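Local coordinates for single-strand DNA-binding protein (Agrobacterium tumefaciens, PDB 3BTP) that binds single-stranded but not double-stranded DNA regardless of its base sequence and mediates nuclear uptake of the transferred T-DNA strand during plant transformation, at residues R112-G124 and F145-Y159. Sequence-based numbering, arbitrary orientation.
Sequences RRTDEYILVRQTG and FNASCRLYRDGVGNY
The guanidinium groups of Arg113 and Arg153 lie flat on one another, planes 11° apart and centres 3.9 Å apart, with Arg113 NH1 over the face of Arg153. Asp115 probably offsets the like charges: its carboxylate takes a hydrogen bond in the guanidinium plane from Arg113 NH1 at OD1 (2.8 Å), while Asp115 OD2 sits above the Arg153 plane, 3.1 Å from Arg153 NH1, a salt bridge of charges alone. Arg153, extended with CG anti to its backbone N (chi1 -168°), places its guanidinium against that of Arg113; Gly157 CA covers the opposite face, and Arg153 NH1 donates in plane to Tyr159 OH (3.1 Å, 159°). Tyr159 OH also faces Asp115 O, at a modelled 2.4 Å too short to trust in detail. Ile118 CD1 rests over the Tyr159 ring, 3.8 Å from its centroid, a CH-pi contact.

Strands 117-124 and 149-153 are the central, antiparallel pair of a four-stranded sheet ordered 127-132, 117-124, 149-153, 159-160. Ile118 and Leu151 form a hydrogen-bonded pair, Leu151 N to Ile118 O at 2.8 Å. On their face, Val120 CG2 meets Leu151 CD1 at 3.8 Å. On the other, the Leu119 and Arg150 side chains lie side by side, CD2 of Leu119 against CG of Arg150, and Tyr117 OH meets the edge of Phe145, from the helix preceding strand 149-153.

Farther out, Lys266 pairs with Asp115 and Glu304 with Arg153, while Leu264 packs against Ile118 and Leu151. Asp212 O accepts from Arg150 NH2.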
ATOM      1  N   ARG A 112      -0.030 -23.590  -5.832  1.00 46.62           N
ATOM      2  CA  ARG A 112       0.141 -23.006  -4.457  1.00 44.47           C
ATOM      3  C   ARG A 112       1.591 -22.663  -4.069  1.00 42.29           C
ATOM      4  O   ARG A 112       2.529 -23.415  -4.344  1.00 42.07           O
ATOM      5  CB  ARG A 112      -0.486 -23.930  -3.424  1.00 45.23           C
ATOM      6  CG  ARG A 112      -1.994 -23.978  -3.581  1.00 47.76           C
ATOM      7  CD  ARG A 112      -2.686 -24.338  -2.295  1.00 49.89           C
ATOM      8  NE  ARG A 112      -3.059 -23.126  -1.596  1.00 53.17           N
ATOM      9  CZ  ARG A 112      -4.199 -22.463  -1.790  1.00 54.16           C
ATOM     10  NH1 ARG A 112      -5.082 -22.911  -2.669  1.00 56.37           N
ATOM     11  NH2 ARG A 112      -4.453 -21.352  -1.110  1.00 49.94           N
ATOM     12  N   ARG A 113       1.765 -21.479  -3.476  1.00 39.23           N
ATOM     13  CA  ARG A 113       3.062 -21.040  -2.993  1.00 35.08           C
ATOM     14  C   ARG A 113       3.430 -21.825  -1.774  1.00 32.69           C
ATOM     15  O   ARG A 113       2.594 -22.077  -0.902  1.00 31.71           O
ATOM     16  CB  ARG A 113       3.001 -19.583  -2.618  1.00 35.10           C
ATOM     17  CG  ARG A 113       2.937 -18.594  -3.781  1.00 35.78           C
ATOM     18  CD  ARG A 113       3.504 -17.337  -3.178  1.00 35.47           C
ATOM     19  NE  ARG A 113       4.468 -16.775  -4.065  1.00 39.05           N
ATOM     20  CZ  ARG A 113       5.728 -16.491  -3.818  1.00 36.12           C
ATOM     21  NH1 ARG A 113       6.274 -16.682  -2.647  1.00 34.91           N
ATOM     22  NH2 ARG A 113       6.421 -15.965  -4.809  1.00 35.10           N
ATOM     23  N   THR A 114       4.695 -22.192  -1.707  1.00 30.62           N
ATOM     24  CA  THR A 114       5.264 -22.875  -0.542  1.00 30.38           C
ATOM     25  C   THR A 114       5.355 -22.010   0.752  1.00 28.46           C
ATOM     26  O   THR A 114       5.478 -22.539   1.830  1.00 27.74           O
ATOM     27  CB  THR A 114       6.661 -23.417  -0.884  1.00 30.80           C
ATOM     28  OG1 THR A 114       7.523 -22.315  -1.203  1.00 32.45           O
ATOM     29  CG2 THR A 114       6.582 -24.462  -2.088  1.00 33.37           C
ATOM     30  N   ASP A 115       5.258 -20.691   0.613  1.00 27.29           N
ATOM     31  CA  ASP A 115       5.356 -19.731   1.696  1.00 26.48           C
ATOM     32  C   ASP A 115       4.062 -18.935   1.906  1.00 26.04           C
ATOM     33  O   ASP A 115       4.081 -17.823   2.419  1.00 25.76           O
ATOM     34  CB  ASP A 115       6.561 -18.792   1.413  1.00 26.26           C
ATOM     35  CG  ASP A 115       6.347 -17.901   0.176  1.00 24.65           C
ATOM     36  OD1 ASP A 115       5.277 -18.059  -0.414  1.00 22.61           O
ATOM     37  OD2 ASP A 115       7.215 -17.041  -0.189  1.00 21.11           O
ATOM     38  N   GLU A 116       2.930 -19.513   1.525  1.00 26.33           N
ATOM     39  CA  GLU A 116       1.618 -18.843   1.573  1.00 24.95           C
ATOM     40  C   GLU A 116       1.115 -18.616   3.034  1.00 24.03           C
ATOM     41  O   GLU A 116       0.167 -17.846   3.266  1.00 20.56           O
ATOM     42  CB  GLU A 116       0.603 -19.655   0.727  1.00 24.81           C
ATOM     43  CG  GLU A 116       0.245 -21.081   1.276  1.00 25.85           C
ATOM     44  CD  GLU A 116      -0.976 -21.782   0.501  1.00 29.02           C
ATOM     45  OE1 GLU A 116      -1.726 -21.150  -0.314  1.00 29.54           O
ATOM     46  OE2 GLU A 116      -1.185 -22.992   0.730  1.00 32.94           O
ATOM     47  N   TYR A 117       1.722 -19.356   3.999  1.00 23.57           N
ATOM     48  CA  TYR A 117       1.605 -19.012   5.406  1.00 23.47           C
ATOM     49  C   TYR A 117       2.885 -19.293   6.187  1.00 22.63           C
ATOM     50  O   TYR A 117       3.762 -20.085   5.755  1.00 22.08           O
ATOM     51  CB  TYR A 117       0.291 -19.528   6.099  1.00 24.17           C
ATOM     52  CG  TYR A 117       0.270 -21.038   6.355  1.00 26.70           C
ATOM     53  CD1 TYR A 117       0.891 -21.585   7.498  1.00 22.68           C
ATOM     54  CD2 TYR A 117      -0.320 -21.918   5.413  1.00 25.06           C
ATOM     55  CE1 TYR A 117       0.912 -22.960   7.733  1.00 27.60           C
ATOM     56  CE2 TYR A 117      -0.348 -23.284   5.647  1.00 26.76           C
ATOM     57  CZ  TYR A 117       0.285 -23.801   6.799  1.00 29.24           C
ATOM     58  OH  TYR A 117       0.292 -25.148   7.003  1.00 31.57           O
ATOM     59  N   ILE A 118       2.989 -18.579   7.306  1.00 21.33           N
ATOM     60  CA  ILE A 118       4.005 -18.761   8.300  1.00 21.14           C
ATOM     61  C   ILE A 118       3.289 -18.972   9.662  1.00 23.30           C
ATOM     62  O   ILE A 118       2.347 -18.249   9.992  1.00 23.62           O
ATOM     63  CB  ILE A 118       4.932 -17.527   8.376  1.00 21.30           C
ATOM     64  CG1 ILE A 118       5.597 -17.213   7.007  1.00 21.92           C
ATOM     65  CG2 ILE A 118       5.970 -17.688   9.478  1.00 22.89           C
ATOM     66  CD1 ILE A 118       6.283 -15.886   6.954  1.00 14.84           C
ATOM     67  N   LEU A 119       3.748 -19.951  10.448  1.00 24.14           N
ATOM     68  CA  LEU A 119       3.230 -20.181  11.804  1.00 24.79           C
ATOM     69  C   LEU A 119       4.171 -19.578  12.804  1.00 23.67           C
ATOM     70  O   LEU A 119       5.360 -19.936  12.830  1.00 22.84           O
ATOM     71  CB  LEU A 119       3.082 -21.708  12.105  1.00 25.68           C
ATOM     72  CG  LEU A 119       1.904 -22.377  11.356  1.00 27.72           C
ATOM     73  CD1 LEU A 119       1.703 -23.789  11.935  1.00 29.70           C
ATOM     74  CD2 LEU A 119       0.527 -21.572  11.428  1.00 19.93           C
ATOM     75  N   VAL A 120       3.679 -18.626  13.596  1.00 23.63           N
ATOM     76  CA  VAL A 120       4.560 -17.986  14.583  1.00 24.57           C
ATOM     77  C   VAL A 120       4.224 -18.470  15.985  1.00 25.99           C
ATOM     78  O   VAL A 120       3.060 -18.619  16.334  1.00 25.48           O
ATOM     79  CB  VAL A 120       4.520 -16.424  14.549  1.00 25.85           C
ATOM     80  CG1 VAL A 120       5.653 -15.833  15.444  1.00 21.85           C
ATOM     81  CG2 VAL A 120       4.617 -15.897  13.093  1.00 22.00           C
ATOM     82  N   ARG A 121       5.261 -18.678  16.788  1.00 28.18           N
ATOM     83  CA  ARG A 121       5.081 -19.071  18.193  1.00 30.64           C
ATOM     84  C   ARG A 121       5.937 -18.260  19.134  1.00 31.20           C
ATOM     85  O   ARG A 121       6.993 -17.755  18.751  1.00 32.22           O
ATOM     86  CB  ARG A 121       5.331 -20.580  18.381  1.00 29.24           C
ATOM     87  CG  ARG A 121       6.746 -20.970  18.122  1.00 30.66           C
ATOM     88  CD  ARG A 121       6.864 -22.449  17.641  1.00 30.03           C
ATOM     89  NE  ARG A 121       8.288 -22.781  17.447  1.00 34.45           N
ATOM     90  CZ  ARG A 121       8.928 -22.841  16.267  1.00 36.17           C
ATOM     91  NH1 ARG A 121       8.292 -22.580  15.107  1.00 35.83           N
ATOM     92  NH2 ARG A 121      10.224 -23.117  16.242  1.00 32.54           N
ATOM     93  N   GLN A 122       5.445 -18.088  20.354  1.00 33.12           N
ATOM     94  CA  GLN A 122       6.205 -17.437  21.439  1.00 35.75           C
ATOM     95  C   GLN A 122       7.163 -18.441  22.111  1.00 36.52           C
ATOM     96  O   GLN A 122       6.777 -19.531  22.496  1.00 35.67           O
ATOM     97  CB  GLN A 122       5.250 -16.856  22.474  1.00 34.74           C
ATOM     98  CG  GLN A 122       4.461 -15.648  21.973  1.00 37.30           C
ATOM     99  CD  GLN A 122       3.566 -15.049  23.068  1.00 37.78           C
ATOM    100  OE1 GLN A 122       2.676 -15.713  23.569  1.00 38.63           O
ATOM    101  NE2 GLN A 122       3.815 -13.784  23.436  1.00 44.30           N
ATOM    102  N   THR A 123       8.423 -18.088  22.251  1.00 39.01           N
ATOM    103  CA  THR A 123       9.344 -19.038  22.902  1.00 40.76           C
ATOM    104  C   THR A 123      10.090 -18.380  24.050  1.00 41.83           C
ATOM    105  O   THR A 123      11.128 -18.871  24.436  1.00 43.55           O
ATOM    106  CB  THR A 123      10.398 -19.586  21.906  1.00 39.95           C
ATOM    107  OG1 THR A 123      11.223 -18.510  21.491  1.00 39.62           O
ATOM    108  CG2 THR A 123       9.755 -20.204  20.652  1.00 40.83           C
ATOM    109  N   GLY A 124       9.611 -17.257  24.581  1.00 43.24           N
ATOM    110  CA  GLY A 124      10.451 -16.459  25.492  1.00 44.35           C
ATOM    111  C   GLY A 124       9.862 -15.109  25.801  1.00 45.21           C
ATOM    112  O   GLY A 124       8.875 -14.740  25.204  1.00 46.20           O
ATOM    113  N   PHE A 145      -2.500 -24.943  15.182  1.00 26.11           N
ATOM    114  CA  PHE A 145      -3.017 -23.876  14.271  1.00 25.41           C
ATOM    115  C   PHE A 145      -3.693 -22.742  15.042  1.00 25.40           C
ATOM    116  O   PHE A 145      -3.363 -21.573  14.819  1.00 26.11           O
ATOM    117  CB  PHE A 145      -3.973 -24.438  13.207  1.00 23.58           C
ATOM    118  CG  PHE A 145      -3.287 -25.173  12.046  1.00 23.12           C
ATOM    119  CD1 PHE A 145      -2.285 -24.536  11.283  1.00 18.65           C
ATOM    120  CD2 PHE A 145      -3.733 -26.467  11.637  1.00 22.12           C
ATOM    121  CE1 PHE A 145      -1.725 -25.137  10.216  1.00 16.55           C
ATOM    122  CE2 PHE A 145      -3.149 -27.147  10.533  1.00 20.60           C
ATOM    123  CZ  PHE A 145      -2.116 -26.479   9.813  1.00 23.40           C
ATOM    124  N   ASN A 146      -4.633 -23.057  15.943  1.00 26.31           N
ATOM    125  CA  ASN A 146      -5.335 -22.044  16.741  1.00 24.85           C
ATOM    126  C   ASN A 146      -4.580 -21.345  17.847  1.00 26.38           C
ATOM    127  O   ASN A 146      -5.072 -20.322  18.371  1.00 27.70           O
ATOM    128  CB  ASN A 146      -6.669 -22.553  17.271  1.00 26.19           C
ATOM    129  CG  ASN A 146      -7.756 -22.659  16.147  1.00 27.55           C
ATOM    130  OD1 ASN A 146      -8.629 -23.513  16.213  1.00 28.01           O
ATOM    131  ND2 ASN A 146      -7.662 -21.806  15.110  1.00 23.29           N
ATOM    132  N   ALA A 147      -3.415 -21.864  18.224  1.00 26.38           N
ATOM    133  CA  ALA A 147      -2.554 -21.307  19.295  1.00 26.18           C
ATOM    134  C   ALA A 147      -1.448 -20.456  18.729  1.00 26.49           C
ATOM    135  O   ALA A 147      -0.864 -19.644  19.453  1.00 26.78           O
ATOM    136  CB  ALA A 147      -1.883 -22.441  20.089  1.00 26.38           C
ATOM    137  N   SER A 148      -1.092 -20.715  17.460  1.00 26.13           N
ATOM    138  CA  SER A 148      -0.098 -19.903  16.725  1.00 25.48           C
ATOM    139  C   SER A 148      -0.677 -18.557  16.309  1.00 25.56           C
ATOM    140  O   SER A 148      -1.899 -18.436  16.098  1.00 24.39           O
ATOM    141  CB  SER A 148       0.372 -20.631  15.433  1.00 25.12           C
ATOM    142  OG  SER A 148       0.895 -21.888  15.772  1.00 28.28           O
ATOM    143  N   CYS A 149       0.219 -17.572  16.139  1.00 24.99           N
ATOM    144  CA  CYS A 149      -0.047 -16.473  15.206  1.00 24.93           C
ATOM    145  C   CYS A 149       0.134 -16.929  13.709  1.00 24.42           C
ATOM    146  O   CYS A 149       1.252 -17.168  13.248  1.00 24.97           O
ATOM    147  CB  CYS A 149       0.801 -15.218  15.512  1.00 23.04           C
ATOM    148  SG  CYS A 149       0.241 -13.837  14.492  1.00 27.68           S
ATOM    149  N   ARG A 150      -0.969 -17.068  12.967  1.00 23.64           N
ATOM    150  CA  ARG A 150      -0.903 -17.491  11.564  1.00 22.08           C
ATOM    151  C   ARG A 150      -0.755 -16.289  10.590  1.00 21.48           C
ATOM    152  O   ARG A 150      -1.598 -15.382  10.553  1.00 21.31           O
ATOM    153  CB  ARG A 150      -2.161 -18.308  11.210  1.00 21.13           C
ATOM    154  CG  ARG A 150      -2.425 -19.538  12.101  1.00 21.19           C
ATOM    155  CD  ARG A 150      -3.552 -20.440  11.485  1.00 22.50           C
ATOM    156  NE  ARG A 150      -4.831 -19.736  11.271  1.00 20.65           N
ATOM    157  CZ  ARG A 150      -5.816 -19.546  12.172  1.00 23.35           C
ATOM    158  NH1 ARG A 150      -5.711 -20.026  13.412  1.00 17.18           N
ATOM    159  NH2 ARG A 150      -6.950 -18.903  11.807  1.00 19.10           N
ATOM    160  N   LEU A 151       0.297 -16.285   9.791  1.00 20.86           N
ATOM    161  CA  LEU A 151       0.528 -15.149   8.894  1.00 20.40           C
ATOM    162  C   LEU A 151       0.226 -15.607   7.456  1.00 20.75           C
ATOM    163  O   LEU A 151       0.771 -16.601   7.058  1.00 18.82           O
ATOM    164  CB  LEU A 151       1.970 -14.619   9.064  1.00 19.60           C
ATOM    165  CG  LEU A 151       2.327 -13.855  10.365  1.00 20.19           C
ATOM    166  CD1 LEU A 151       3.773 -13.333  10.394  1.00 16.05           C
ATOM    167  CD2 LEU A 151       1.399 -12.604  10.637  1.00 18.99           C
ATOM    168  N   TYR A 152      -0.721 -14.939   6.750  1.00 20.39           N
ATOM    169  CA  TYR A 152      -1.109 -15.305   5.360  1.00 20.32           C
ATOM    170  C   TYR A 152      -0.452 -14.339   4.339  1.00 19.54           C
ATOM    171  O   TYR A 152      -0.571 -13.126   4.495  1.00 19.01           O
ATOM    172  CB  TYR A 152      -2.616 -15.231   5.215  1.00 20.44           C
ATOM    173  CG  TYR A 152      -3.343 -16.056   6.224  1.00 21.11           C
ATOM    174  CD1 TYR A 152      -3.591 -17.408   5.977  1.00 22.01           C
ATOM    175  CD2 TYR A 152      -3.749 -15.512   7.452  1.00 22.88           C
ATOM    176  CE1 TYR A 152      -4.218 -18.187   6.911  1.00 21.76           C
ATOM    177  CE2 TYR A 152      -4.385 -16.285   8.408  1.00 20.22           C
ATOM    178  CZ  TYR A 152      -4.635 -17.617   8.109  1.00 21.42           C
ATOM    179  OH  TYR A 152      -5.308 -18.399   8.994  1.00 23.77           O
ATOM    180  N   ARG A 153       0.225 -14.866   3.339  1.00 18.51           N
ATOM    181  CA  ARG A 153       0.905 -14.062   2.319  1.00 20.11           C
ATOM    182  C   ARG A 153      -0.187 -13.493   1.386  1.00 21.64           C
ATOM    183  O   ARG A 153      -1.091 -14.224   0.997  1.00 21.73           O
ATOM    184  CB  ARG A 153       1.847 -14.940   1.512  1.00 18.45           C
ATOM    185  CG  ARG A 153       2.828 -14.150   0.615  1.00 19.60           C
ATOM    186  CD  ARG A 153       3.545 -15.086  -0.426  1.00 20.68           C
ATOM    187  NE  ARG A 153       4.448 -14.297  -1.295  1.00 19.92           N
ATOM    188  CZ  ARG A 153       5.664 -13.849  -0.955  1.00 23.91           C
ATOM    189  NH1 ARG A 153       6.212 -14.149   0.233  1.00 22.45           N
ATOM    190  NH2 ARG A 153       6.374 -13.121  -1.830  1.00 24.84           N
ATOM    191  N   ASP A 154      -0.157 -12.189   1.077  1.00 23.19           N
ATOM    192  CA  ASP A 154      -1.102 -11.609   0.113  1.00 22.86           C
ATOM    193  C   ASP A 154      -0.447 -11.595  -1.270  1.00 23.15           C
ATOM    194  O   ASP A 154       0.611 -12.197  -1.439  1.00 22.19           O
ATOM    195  CB  ASP A 154      -1.649 -10.235   0.547  1.00 22.45           C
ATOM    196  CG  ASP A 154      -0.647  -9.055   0.367  1.00 23.63           C
ATOM    197  OD1 ASP A 154       0.488  -9.244  -0.144  1.00 27.07           O
ATOM    198  OD2 ASP A 154      -1.001  -7.909   0.819  1.00 24.03           O
ATOM    199  N   GLY A 155      -1.038 -10.865  -2.235  1.00 22.89           N
ATOM    200  CA  GLY A 155      -0.524 -10.898  -3.596  1.00 22.74           C
ATOM    201  C   GLY A 155       0.828 -10.260  -3.856  1.00 23.22           C
ATOM    202  O   GLY A 155       1.460 -10.576  -4.850  1.00 23.38           O
ATOM    203  N   VAL A 156       1.278  -9.389  -2.967  1.00 23.26           N
ATOM    204  CA  VAL A 156       2.608  -8.757  -3.035  1.00 23.79           C
ATOM    205  C   VAL A 156       3.608  -9.264  -1.959  1.00 24.47           C
ATOM    206  O   VAL A 156       4.726  -8.752  -1.864  1.00 25.42           O
ATOM    207  CB  VAL A 156       2.500  -7.174  -3.013  1.00 24.68           C
ATOM    208  CG1 VAL A 156       1.671  -6.684  -4.231  1.00 24.96           C
ATOM    209  CG2 VAL A 156       1.785  -6.678  -1.780  1.00 24.83           C
ATOM    210  N   GLY A 157       3.252 -10.259  -1.144  1.00 22.31           N
ATOM    211  CA  GLY A 157       4.237 -10.728  -0.161  1.00 20.94           C
ATOM    212  C   GLY A 157       4.201 -10.016   1.193  1.00 20.07           C
ATOM    213  O   GLY A 157       5.110 -10.163   1.981  1.00 19.37           O
ATOM    214  N   ASN A 158       3.153  -9.217   1.430  1.00 20.24           N
ATOM    215  CA  ASN A 158       2.754  -8.775   2.792  1.00 20.15           C
ATOM    216  C   ASN A 158       2.154  -9.972   3.497  1.00 19.74           C
ATOM    217  O   ASN A 158       1.576 -10.853   2.833  1.00 21.11           O
ATOM    218  CB  ASN A 158       1.701  -7.685   2.761  1.00 16.58           C
ATOM    219  CG  ASN A 158       2.093  -6.502   1.881  1.00 18.59           C
ATOM    220  OD1 ASN A 158       3.239  -6.051   1.843  1.00 12.53           O
ATOM    221  ND2 ASN A 158       1.116  -6.004   1.153  1.00 19.32           N
ATOM    222  N   TYR A 159       2.304 -10.010   4.813  1.00 17.67           N
ATOM    223  CA  TYR A 159       1.778 -11.095   5.635  1.00 16.11           C
ATOM    224  C   TYR A 159       0.774 -10.541   6.670  1.00 17.49           C
ATOM    225  O   TYR A 159       1.081  -9.637   7.486  1.00 17.22           O
ATOM    226  CB  TYR A 159       2.947 -11.922   6.293  1.00 15.31           C
ATOM    227  CG  TYR A 159       3.589 -12.965   5.352  1.00 14.62           C
ATOM    228  CD1 TYR A 159       3.112 -14.243   5.274  1.00 13.62           C
ATOM    229  CD2 TYR A 159       4.623 -12.631   4.511  1.00 16.62           C
ATOM    230  CE1 TYR A 159       3.686 -15.204   4.414  1.00 14.52           C
ATOM    231  CE2 TYR A 159       5.201 -13.568   3.609  1.00 17.78           C
ATOM    232  CZ  TYR A 159       4.730 -14.856   3.581  1.00 17.19           C
ATOM    233  OH  TYR A 159       5.257 -15.786   2.701  1.00 16.85           O
TER